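Local coordinates for diadenosine tetraphosphatase, putative (Trypanosoma brucei, PDB 2QJC), which is a manganese-bound phosphoesterase of the calcineurin-like family that probably hydrolyses diadenosine tetraphosphate symmetrically, at residues E157-I165 with F202-L210. Sequence-based numbering, arbitrary orientation.
With MN (manganese (II) ion), chain C; PO4 (phosphate ion), chain D.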
ATOM      1  N   GLU A 157      12.326   6.276  -0.733  1.00 29.92           N
ATOM      2  CA  GLU A 157      11.840   6.134  -2.101  1.00 28.20           C
ATOM      3  C   GLU A 157      10.632   5.200  -2.203  1.00 25.24           C
ATOM      4  O   GLU A 157       9.616   5.564  -2.790  1.00 24.12           O
ATOM      5  CB  GLU A 157      12.956   5.613  -3.021  1.00 30.39           C
ATOM      6  CG  GLU A 157      14.292   6.354  -2.886  1.00 31.17           C
ATOM      7  CD  GLU A 157      15.326   5.904  -3.912  1.00 31.12           C
ATOM      8  OE1 GLU A 157      15.191   4.787  -4.454  1.00 30.94           O
ATOM      9  OE2 GLU A 157      16.284   6.667  -4.171  1.00 32.34           O
ATOM     10  N   VAL A 158      10.728   4.007  -1.620  1.00 25.02           N
ATOM     11  CA  VAL A 158       9.626   3.051  -1.695  1.00 24.45           C
ATOM     12  C   VAL A 158       8.341   3.480  -0.987  1.00 23.01           C
ATOM     13  O   VAL A 158       7.275   2.916  -1.236  1.00 21.98           O
ATOM     14  CB  VAL A 158      10.050   1.651  -1.165  1.00 26.21           C
ATOM     15  CG1 VAL A 158      11.182   1.085  -2.027  1.00 21.52           C
ATOM     16  CG2 VAL A 158      10.481   1.753   0.289  1.00 27.77           C
ATOM     17  N   THR A 159       8.421   4.482  -0.121  1.00 23.54           N
ATOM     18  CA  THR A 159       7.218   4.931   0.580  1.00 25.23           C
ATOM     19  C   THR A 159       6.698   6.302   0.156  1.00 25.00           C
ATOM     20  O   THR A 159       5.608   6.702   0.585  1.00 23.92           O
ATOM     21  CB  THR A 159       7.420   4.961   2.117  1.00 24.53           C
ATOM     22  OG1 THR A 159       8.532   5.803   2.448  1.00 28.73           O
ATOM     23  CG2 THR A 159       7.661   3.561   2.652  1.00 24.41           C
ATOM     24  N   THR A 160       7.449   7.016  -0.683  1.00 22.84           N
ATOM     25  CA  THR A 160       7.019   8.357  -1.104  1.00 25.54           C
ATOM     26  C   THR A 160       7.128   8.737  -2.584  1.00 26.27           C
ATOM     27  O   THR A 160       6.618   9.788  -2.982  1.00 25.96           O
ATOM     28  CB  THR A 160       7.800   9.470  -0.340  1.00 25.96           C
ATOM     29  OG1 THR A 160       9.145   9.524  -0.831  1.00 27.39           O
ATOM     30  CG2 THR A 160       7.832   9.196   1.155  1.00 24.02           C
HETATM   31  N   MSE A 161       7.772   7.913  -3.405  1.00 25.35           N
HETATM   32  CA  MSE A 161       7.963   8.288  -4.812  1.00 26.30           C
HETATM   33  C   MSE A 161       6.720   8.425  -5.696  1.00 26.29           C
HETATM   34  O   MSE A 161       5.794   7.610  -5.637  1.00 24.21           O
HETATM   35  CB  MSE A 161       8.958   7.327  -5.487  1.00 28.62           C
HETATM   36  CG  MSE A 161       8.358   6.002  -5.963  1.00 35.56           C
HETATM   37 SE   MSE A 161       9.700   4.778  -6.685  1.00 47.02          SE
HETATM   38  CE  MSE A 161      10.208   5.726  -8.279  1.00 35.94           C
ATOM     39  N   ARG A 162       6.717   9.475  -6.517  1.00 25.65           N
ATOM     40  CA  ARG A 162       5.633   9.735  -7.461  1.00 25.89           C
ATOM     41  C   ARG A 162       6.225   9.857  -8.869  1.00 24.85           C
ATOM     42  O   ARG A 162       5.639   9.394  -9.860  1.00 23.13           O
ATOM     43  CB  ARG A 162       4.907  11.039  -7.118  1.00 27.48           C
ATOM     44  CG  ARG A 162       4.100  11.006  -5.834  1.00 29.51           C
ATOM     45  CD  ARG A 162       3.632  12.413  -5.464  1.00 35.01           C
ATOM     46  NE  ARG A 162       3.311  12.541  -4.038  1.00 35.21           N
ATOM     47  CZ  ARG A 162       2.158  12.169  -3.497  1.00 36.63           C
ATOM     48  NH1 ARG A 162       1.204  11.645  -4.256  1.00 37.70           N
ATOM     49  NH2 ARG A 162       1.958  12.329  -2.197  1.00 40.49           N
ATOM     50  N   ASN A 163       7.408  10.462  -8.936  1.00 24.69           N
ATOM     51  CA  ASN A 163       8.098  10.701 -10.193  1.00 25.99           C
ATOM     52  C   ASN A 163       9.549  10.209 -10.255  1.00 26.10           C
ATOM     53  O   ASN A 163      10.192   9.958  -9.237  1.00 26.57           O
ATOM     54  CB  ASN A 163       8.080  12.209 -10.495  1.00 28.58           C
ATOM     55  CG  ASN A 163       6.761  12.682 -11.101  1.00 31.40           C
ATOM     56  OD1 ASN A 163       5.712  12.070 -10.902  1.00 33.66           O
ATOM     57  ND2 ASN A 163       6.815  13.788 -11.843  1.00 31.21           N
ATOM     58  N   LEU A 164      10.047  10.086 -11.482  1.00 28.42           N
ATOM     59  CA  LEU A 164      11.425   9.686 -11.760  1.00 29.63           C
ATOM     60  C   LEU A 164      11.954  10.683 -12.802  1.00 31.84           C
ATOM     61  O   LEU A 164      11.345  10.881 -13.870  1.00 28.39           O
ATOM     62  CB  LEU A 164      11.482   8.254 -12.313  1.00 27.73           C
ATOM     63  CG  LEU A 164      11.393   7.110 -11.292  1.00 28.34           C
ATOM     64  CD1 LEU A 164      11.134   5.788 -12.017  1.00 27.38           C
ATOM     65  CD2 LEU A 164      12.677   7.045 -10.478  1.00 25.48           C
ATOM     66  N   ILE A 165      13.078  11.313 -12.477  1.00 33.05           N
ATOM     67  CA  ILE A 165      13.692  12.311 -13.346  1.00 38.05           C
ATOM     68  C   ILE A 165      15.056  11.852 -13.848  1.00 41.41           C
ATOM     69  O   ILE A 165      15.909  11.431 -13.061  1.00 40.95           O
ATOM     70  CB  ILE A 165      13.909  13.639 -12.599  1.00 38.53           C
ATOM     71  CG1 ILE A 165      12.644  14.024 -11.829  1.00 38.39           C
ATOM     72  CG2 ILE A 165      14.293  14.727 -13.594  1.00 38.52           C
ATOM     73  CD1 ILE A 165      12.827  15.214 -10.915  1.00 41.00           C
ATOM     74  N   PHE A 202       0.754  -1.091  -6.052  1.00 19.59           N
ATOM     75  CA  PHE A 202       1.001  -0.025  -5.086  1.00 20.62           C
ATOM     76  C   PHE A 202      -0.200   0.891  -4.846  1.00 18.85           C
ATOM     77  O   PHE A 202      -1.269   0.683  -5.405  1.00 22.24           O
ATOM     78  CB  PHE A 202       2.191   0.804  -5.586  1.00 20.98           C
ATOM     79  CG  PHE A 202       1.940   1.491  -6.916  1.00 21.23           C
ATOM     80  CD1 PHE A 202       1.692   2.861  -6.971  1.00 19.69           C
ATOM     81  CD2 PHE A 202       1.936   0.759  -8.110  1.00 20.14           C
ATOM     82  CE1 PHE A 202       1.444   3.497  -8.195  1.00 18.09           C
ATOM     83  CE2 PHE A 202       1.689   1.381  -9.339  1.00 21.03           C
ATOM     84  CZ  PHE A 202       1.442   2.755  -9.383  1.00 20.82           C
ATOM     85  N   GLY A 203       0.002   1.907  -4.012  1.00 19.46           N
ATOM     86  CA  GLY A 203      -1.028   2.895  -3.708  1.00 18.40           C
ATOM     87  C   GLY A 203      -0.361   4.267  -3.605  1.00 18.63           C
ATOM     88  O   GLY A 203       0.247   4.728  -4.569  1.00 17.67           O
ATOM     89  N   HIS A 204      -0.486   4.922  -2.450  1.00 19.94           N
ATOM     90  CA  HIS A 204       0.144   6.223  -2.179  1.00 21.11           C
ATOM     91  C   HIS A 204      -0.248   7.485  -2.969  1.00 23.63           C
ATOM     92  O   HIS A 204      -0.631   8.494  -2.368  1.00 23.52           O
ATOM     93  CB  HIS A 204       1.673   6.066  -2.256  1.00 22.89           C
ATOM     94  CG  HIS A 204       2.436   7.344  -2.055  1.00 25.57           C
ATOM     95  ND1 HIS A 204       2.358   8.086  -0.896  1.00 27.07           N
ATOM     96  CD2 HIS A 204       3.315   7.993  -2.857  1.00 25.63           C
ATOM     97  CE1 HIS A 204       3.156   9.136  -0.989  1.00 22.39           C
ATOM     98  NE2 HIS A 204       3.750   9.102  -2.170  1.00 27.10           N
ATOM     99  N   ASP A 205      -0.135   7.424  -4.296  1.00 24.78           N
ATOM    100  CA  ASP A 205      -0.386   8.563  -5.187  1.00 24.51           C
ATOM    101  C   ASP A 205      -1.858   8.893  -5.472  1.00 25.76           C
ATOM    102  O   ASP A 205      -2.321   8.764  -6.610  1.00 23.23           O
ATOM    103  CB  ASP A 205       0.360   8.322  -6.513  1.00 23.49           C
ATOM    104  CG  ASP A 205       0.582   9.609  -7.329  1.00 26.34           C
ATOM    105  OD1 ASP A 205       1.219   9.526  -8.402  1.00 25.68           O
ATOM    106  OD2 ASP A 205       0.131  10.696  -6.909  1.00 24.46           O
ATOM    107  N   ALA A 206      -2.579   9.342  -4.444  1.00 25.72           N
ATOM    108  CA  ALA A 206      -3.995   9.698  -4.585  1.00 25.60           C
ATOM    109  C   ALA A 206      -4.234  10.751  -5.673  1.00 24.59           C
ATOM    110  O   ALA A 206      -5.280  10.762  -6.320  1.00 24.09           O
ATOM    111  CB  ALA A 206      -4.545  10.207  -3.239  1.00 25.19           C
ATOM    112  N   ARG A 207      -3.268  11.642  -5.877  1.00 27.70           N
ATOM    113  CA  ARG A 207      -3.416  12.682  -6.903  1.00 27.25           C
ATOM    114  C   ARG A 207      -3.715  12.121  -8.288  1.00 26.91           C
ATOM    115  O   ARG A 207      -4.377  12.771  -9.092  1.00 26.43           O
ATOM    116  CB  ARG A 207      -2.149  13.514  -7.015  1.00 27.28           C
ATOM    117  CG  ARG A 207      -1.761  14.234  -5.765  1.00 29.80           C
ATOM    118  CD  ARG A 207      -0.514  15.008  -6.024  1.00 30.53           C
ATOM    119  NE  ARG A 207       0.086  15.448  -4.777  1.00 36.28           N
ATOM    120  CZ  ARG A 207       1.289  15.994  -4.694  1.00 35.28           C
ATOM    121  NH1 ARG A 207       2.008  16.161  -5.796  1.00 35.48           N
ATOM    122  NH2 ARG A 207       1.771  16.354  -3.513  1.00 37.35           N
ATOM    123  N   ARG A 208      -3.206  10.928  -8.576  1.00 26.93           N
ATOM    124  CA  ARG A 208      -3.415  10.318  -9.881  1.00 27.35           C
ATOM    125  C   ARG A 208      -4.549   9.311  -9.928  1.00 28.77           C
ATOM    126  O   ARG A 208      -4.932   8.848 -11.005  1.00 29.49           O
ATOM    127  CB  ARG A 208      -2.124   9.650 -10.353  1.00 29.21           C
ATOM    128  CG  ARG A 208      -1.014  10.627 -10.705  1.00 28.91           C
ATOM    129  CD  ARG A 208       0.175   9.896 -11.329  1.00 30.14           C
ATOM    130  NE  ARG A 208       1.099  10.818 -11.981  1.00 31.76           N
ATOM    131  CZ  ARG A 208       2.341  11.063 -11.569  1.00 34.02           C
ATOM    132  NH1 ARG A 208       2.829  10.452 -10.492  1.00 31.85           N
ATOM    133  NH2 ARG A 208       3.098  11.923 -12.238  1.00 32.59           N
ATOM    134  N   GLY A 209      -5.083   8.963  -8.763  1.00 29.33           N
ATOM    135  CA  GLY A 209      -6.170   8.007  -8.721  1.00 30.30           C
ATOM    136  C   GLY A 209      -5.748   6.633  -9.200  1.00 31.62           C
ATOM    137  O   GLY A 209      -4.559   6.309  -9.228  1.00 30.26           O
ATOM    138  N   LEU A 210      -6.730   5.822  -9.578  1.00 31.52           N
ATOM    139  CA  LEU A 210      -6.478   4.470 -10.059  1.00 31.76           C
ATOM    140  C   LEU A 210      -5.640   4.513 -11.337  1.00 32.42           C
ATOM    141  O   LEU A 210      -6.011   5.180 -12.301  1.00 31.34           O
ATOM    142  CB  LEU A 210      -7.811   3.774 -10.340  1.00 34.30           C
ATOM    143  CG  LEU A 210      -7.804   2.265 -10.593  1.00 32.66           C
ATOM    144  CD1 LEU A 210      -7.465   1.539  -9.294  1.00 33.09           C
ATOM    145  CD2 LEU A 210      -9.175   1.829 -11.090  1.00 34.16           C
TER
HETATM  146 MN    MN C 401       1.341   7.618   1.101  1.00 45.44          MN
HETATM  147  P   PO4 D 500      -0.863  10.635   0.548  1.00 47.08           P
HETATM  148  O1  PO4 D 500      -2.415  10.777   0.081  1.00 46.07           O
HETATM  149  O2  PO4 D 500       0.044  10.841  -0.738  1.00 45.97           O
HETATM  150  O3  PO4 D 500      -0.570  11.735   1.607  1.00 47.54           O
HETATM  151  O4  PO4 D 500      -0.642   9.207   1.124  1.00 47.40           O
HETATM  152  O   HOH W   1      -1.903  12.268  -3.137  1.00 23.21           O
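The guanidinium of Arg-162 is layered between two side chains of 202-210. His-204 NE2 sits over its centre on one face, the imidazole inclined by 34°; the opposite face carries the guanidinium of Arg-207, stacked almost parallel with centres 4.1 Å apart. In the plane, at the edge, lies Asp-205 OD2, 3.0 Å from Arg-162 NH1 in a salt bridge whose hydrogen bond is weak, the carboxylate standing steeply to the guanidinium. Arg-162 NH2 donates a hydrogen bond to phosphate O2 at 2.8 Å. A chain extended from CG to NE carries the group this far from its backbone. His-204, its CG anti to the backbone N (chi1 178°), binds manganese through ND1 at 2.3 Å, leaving NE2 to donate to Thr-160 O at 3.1 Å; that donor stands above the carbonyl plane rather than on a lone pair. Asp-26 accepts a hydrogen bond from the backbone N of His-204, and Asp-55, Asn-81 and His-141 complete the protein ligands of this metal. Farther along, the guanidinium of Arg-208 lies nearly coplanar with the Asn-163 amide: NH2 meets a lone pair of OD1 at 2.9 Å, nearly straight at 162°. Arg-208 NH1 makes a salt bridge to Asp-205 OD1 at 2.8 Å and bonds weakly to Arg-162 O. Arg-162 and Asn-163 form a classic beta bulge opposite Thr-180, at the start of strand 163-166. Each carboxylate oxygen of Asp-205 thus serves a different arginine, and Arg-208 ties the metal-ligand loop to the small three-stranded sheet. The phosphate, probably from the crystallisation liquor, also coordinates manganese through O4 and is held by His-82 and Tyr-227. Such an anion pocket beside a two-metal centre is consistent with phosphoesterase chemistry: Arg-162 could offset phosphate charge, while Asp-205 probably eases the stacking of two cations.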